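Long-range contact in elastinolytic metalloprotease (Pseudoalteromonas sp. CF6-2, PDB 6IK4), which is a zinc-binding protease of the M23 family that probably cleaves peptide bonds in elastin and bacterial peptidoglycan: residues Ser62-Val67 / Ala74-His79. Residues are numbered along the deposited sequence; the frame is centred on the assembly and turned at random.
Sequences SCNIRV and ATNYYH
OD1 of N76 is gripped by two donors: R66 NE reaches it at 3.0 Å, almost straight (174° at the hydrogen) and in the guanidinium plane, while a water 3.1 Å from N76 OD1 donates a second bond. The other end of the amide is also used, N76 ND2 giving a 2.8 Å bond to N64 OD1 in that oxygen's carbonyl plane. The water accepts from N64 ND2, closing a ring between the two asparagines, whose amide planes stand 70° apart. R66 extends with CG anti to the backbone N and bends only at chi3 (-60°), which brings NE to N76 OD1. An alanine in place of N76 would probably cost R66 NE and N64 OD1 their shared partner and set the guanidinium free to turn.

On this face N64 CB lies at the edge of the Y78 ring, in plane, 3.6 Å from Y78 CD1. C63 SG, disulfide-bonded to C109, approaches CE1 of that ring to 3.5 Å in an oblique sulfur-aromatic contact; the Y78 hydroxyl bonds to G111 O and E110 N. The other face carries I65, V67, T75 and Y77: I65 CG2 meets Y77 CB, and V67 CG2 approaches Y77 CE1, both at 4.0 Å, with I57 and L97 continuing the apolar layer. T75 OG1 and Y77 OH share a 2.7 Å hydrogen bond, and Y77 OH also bonds A52 N. Between the two faces, paired backbone bonds join I65 to Y77 and V67 to T75, making an antiparallel hairpin.

H79, predicted to be a catalytic proton donor or acceptor, follows Y78 beside H118 and the zinc ligand H120, its ND1 bonded to A107 O. Thus one sheet face is tied by amide, guanidinium and water, the other mainly by apolar packing, and the hairpin carries H79 to the metal site.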
ATOM      1  N   SER A  62      -7.097  13.047   8.101  1.00 17.35           N
ATOM      2  CA  SER A  62      -8.232  12.235   7.682  1.00 17.73           C
ATOM      3  C   SER A  62      -7.916  11.343   6.483  1.00 16.49           C
ATOM      4  O   SER A  62      -8.745  10.497   6.135  1.00 17.41           O
ATOM      5  CB  SER A  62      -9.428  13.132   7.353  1.00 21.68           C
ATOM      6  OG  SER A  62      -9.227  13.783   6.109  1.00 25.40           O
ATOM      7  N   CYS A  63      -6.763  11.512   5.832  1.00 14.74           N
ATOM      8  CA  CYS A  63      -6.454  10.739   4.630  1.00 16.52           C
ATOM      9  C   CYS A  63      -5.138   9.971   4.749  1.00 16.32           C
ATOM     10  O   CYS A  63      -4.595   9.519   3.736  1.00 14.54           O
ATOM     11  CB  CYS A  63      -6.436  11.648   3.393  1.00 16.62           C
ATOM     12  SG  CYS A  63      -5.095  12.861   3.312  1.00 28.08           S
ATOM     13  N   ASN A  64      -4.628   9.777   5.968  1.00 14.98           N
ATOM     14  CA  ASN A  64      -3.257   9.297   6.135  1.00 13.80           C
ATOM     15  C   ASN A  64      -3.142   8.580   7.473  1.00 17.17           C
ATOM     16  O   ASN A  64      -3.249   9.208   8.534  1.00 17.11           O
ATOM     17  CB  ASN A  64      -2.279  10.465   6.038  1.00 14.93           C
ATOM     18  CG  ASN A  64      -0.830  10.026   6.084  1.00 22.35           C
ATOM     19  OD1 ASN A  64      -0.518   8.842   5.948  1.00 21.94           O
ATOM     20  ND2 ASN A  64       0.072  10.989   6.238  1.00 20.47           N
ATOM     21  N   ILE A  65      -2.926   7.265   7.430  1.00 16.53           N
ATOM     22  CA  ILE A  65      -2.906   6.445   8.636  1.00 12.26           C
ATOM     23  C   ILE A  65      -1.774   5.429   8.521  1.00 14.47           C
ATOM     24  O   ILE A  65      -1.389   5.028   7.418  1.00 12.03           O
ATOM     25  CB  ILE A  65      -4.268   5.748   8.858  1.00 12.53           C
ATOM     26  CG1 ILE A  65      -4.390   5.200  10.279  1.00 12.82           C
ATOM     27  CG2 ILE A  65      -4.485   4.633   7.828  1.00 14.64           C
ATOM     28  CD1 ILE A  65      -5.754   4.620  10.576  1.00 14.85           C
ATOM     29  N   ARG A  66      -1.244   5.009   9.675  1.00 13.93           N
ATOM     30  CA  ARG A  66      -0.100   4.106   9.726  1.00 13.90           C
ATOM     31  C   ARG A  66      -0.324   3.023  10.778  1.00 16.43           C
ATOM     32  O   ARG A  66      -0.930   3.280  11.827  1.00 14.24           O
ATOM     33  CB  ARG A  66       1.192   4.890  10.038  1.00 15.26           C
ATOM     34  CG  ARG A  66       2.470   4.044  10.095  1.00 17.17           C
ATOM     35  CD  ARG A  66       3.675   4.891  10.449  1.00 17.45           C
ATOM     36  NE  ARG A  66       3.923   5.969   9.486  1.00 16.97           N
ATOM     37  CZ  ARG A  66       4.965   6.793   9.549  1.00 24.56           C
ATOM     38  NH1 ARG A  66       5.862   6.661  10.520  1.00 17.55           N
ATOM     39  NH2 ARG A  66       5.116   7.745   8.639  1.00 19.80           N
ATOM     40  N   VAL A  67       0.160   1.814  10.485  1.00 12.26           N
ATOM     41  CA  VAL A  67       0.165   0.688  11.412  1.00 11.94           C
ATOM     42  C   VAL A  67       1.621   0.353  11.714  1.00 14.19           C
ATOM     43  O   VAL A  67       2.361  -0.051  10.811  1.00 10.17           O
ATOM     44  CB  VAL A  67      -0.550  -0.544  10.832  1.00 10.87           C
ATOM     45  CG1 VAL A  67      -0.577  -1.686  11.877  1.00 10.32           C
ATOM     46  CG2 VAL A  67      -1.961  -0.185  10.348  1.00 13.17           C
ATOM     47  N   ALA A  74       6.580  -0.752   9.700  1.00 10.72           N
ATOM     48  CA  ALA A  74       5.272  -0.133   9.670  1.00  8.66           C
ATOM     49  C   ALA A  74       4.831  -0.026   8.222  1.00  7.15           C
ATOM     50  O   ALA A  74       5.660   0.056   7.309  1.00 11.07           O
ATOM     51  CB  ALA A  74       5.279   1.264  10.317  1.00 13.31           C
ATOM     52  N   THR A  75       3.525  -0.026   8.018  1.00 10.03           N
ATOM     53  CA  THR A  75       2.977   0.279   6.708  1.00  9.87           C
ATOM     54  C   THR A  75       2.142   1.548   6.814  1.00 11.63           C
ATOM     55  O   THR A  75       1.398   1.738   7.781  1.00 12.29           O
ATOM     56  CB  THR A  75       2.152  -0.889   6.153  1.00 13.92           C
ATOM     57  OG1 THR A  75       1.211  -1.353   7.138  1.00 10.93           O
ATOM     58  CG2 THR A  75       3.087  -2.037   5.764  1.00 10.41           C
ATOM     59  N   ASN A  76       2.284   2.412   5.819  1.00  9.49           N
ATOM     60  CA  ASN A  76       1.571   3.676   5.771  1.00 10.24           C
ATOM     61  C   ASN A  76       0.595   3.626   4.606  1.00 10.78           C
ATOM     62  O   ASN A  76       0.897   3.031   3.569  1.00 13.29           O
ATOM     63  CB  ASN A  76       2.553   4.836   5.617  1.00 10.43           C
ATOM     64  CG  ASN A  76       1.968   6.158   6.065  1.00 18.02           C
ATOM     65  OD1 ASN A  76       2.082   6.529   7.232  1.00 17.42           O
ATOM     66  ND2 ASN A  76       1.322   6.873   5.138  1.00 12.53           N
ATOM     67  N   TYR A  77      -0.588   4.221   4.802  1.00 11.03           N
ATOM     68  CA  TYR A  77      -1.693   4.177   3.849  1.00  9.93           C
ATOM     69  C   TYR A  77      -2.139   5.610   3.600  1.00 10.93           C
ATOM     70  O   TYR A  77      -2.687   6.244   4.506  1.00 11.10           O
ATOM     71  CB  TYR A  77      -2.866   3.344   4.394  1.00 12.05           C
ATOM     72  CG  TYR A  77      -2.454   1.954   4.847  1.00 12.10           C
ATOM     73  CD1 TYR A  77      -1.788   1.760   6.065  1.00 12.07           C
ATOM     74  CD2 TYR A  77      -2.712   0.841   4.054  1.00 15.20           C
ATOM     75  CE1 TYR A  77      -1.387   0.488   6.471  1.00 13.08           C
ATOM     76  CE2 TYR A  77      -2.322  -0.432   4.456  1.00 12.97           C
ATOM     77  CZ  TYR A  77      -1.648  -0.603   5.653  1.00 14.79           C
ATOM     78  OH  TYR A  77      -1.251  -1.873   6.047  1.00 15.64           O
ATOM     79  N   TYR A  78      -1.955   6.101   2.373  1.00 12.51           N
ATOM     80  CA  TYR A  78      -2.264   7.482   2.031  1.00 13.33           C
ATOM     81  C   TYR A  78      -3.303   7.518   0.905  1.00 13.21           C
ATOM     82  O   TYR A  78      -3.508   6.530   0.193  1.00 12.98           O
ATOM     83  CB  TYR A  78      -0.980   8.259   1.643  1.00 11.31           C
ATOM     84  CG  TYR A  78      -1.218   9.742   1.442  1.00 14.74           C
ATOM     85  CD1 TYR A  78      -1.617  10.550   2.502  1.00 15.82           C
ATOM     86  CD2 TYR A  78      -1.081  10.328   0.191  1.00 16.77           C
ATOM     87  CE1 TYR A  78      -1.860  11.916   2.321  1.00 16.51           C
ATOM     88  CE2 TYR A  78      -1.318  11.688   0.004  1.00 20.92           C
ATOM     89  CZ  TYR A  78      -1.712  12.471   1.073  1.00 19.05           C
ATOM     90  OH  TYR A  78      -1.955  13.828   0.884  1.00 18.59           O
ATOM     91  N   HIS A  79      -3.991   8.667   0.794  1.00 12.85           N
ATOM     92  CA  HIS A  79      -5.178   8.860  -0.062  1.00 13.75           C
ATOM     93  C   HIS A  79      -6.419   8.170   0.512  1.00 14.96           C
ATOM     94  O   HIS A  79      -7.242   7.649  -0.240  1.00 14.99           O
ATOM     95  CB  HIS A  79      -4.962   8.386  -1.507  1.00 12.82           C
ATOM     96  CG  HIS A  79      -3.756   8.956  -2.182  1.00 16.51           C
ATOM     97  ND1 HIS A  79      -3.504  10.309  -2.249  1.00 17.07           N
ATOM     98  CD2 HIS A  79      -2.758   8.349  -2.869  1.00 15.85           C
ATOM     99  CE1 HIS A  79      -2.389  10.510  -2.934  1.00 20.52           C
ATOM    100  NE2 HIS A  79      -1.915   9.338  -3.318  1.00 18.14           N
TER
HETATM  101  O   HOH W   1       2.733   9.510   6.740  1.00 37.05           O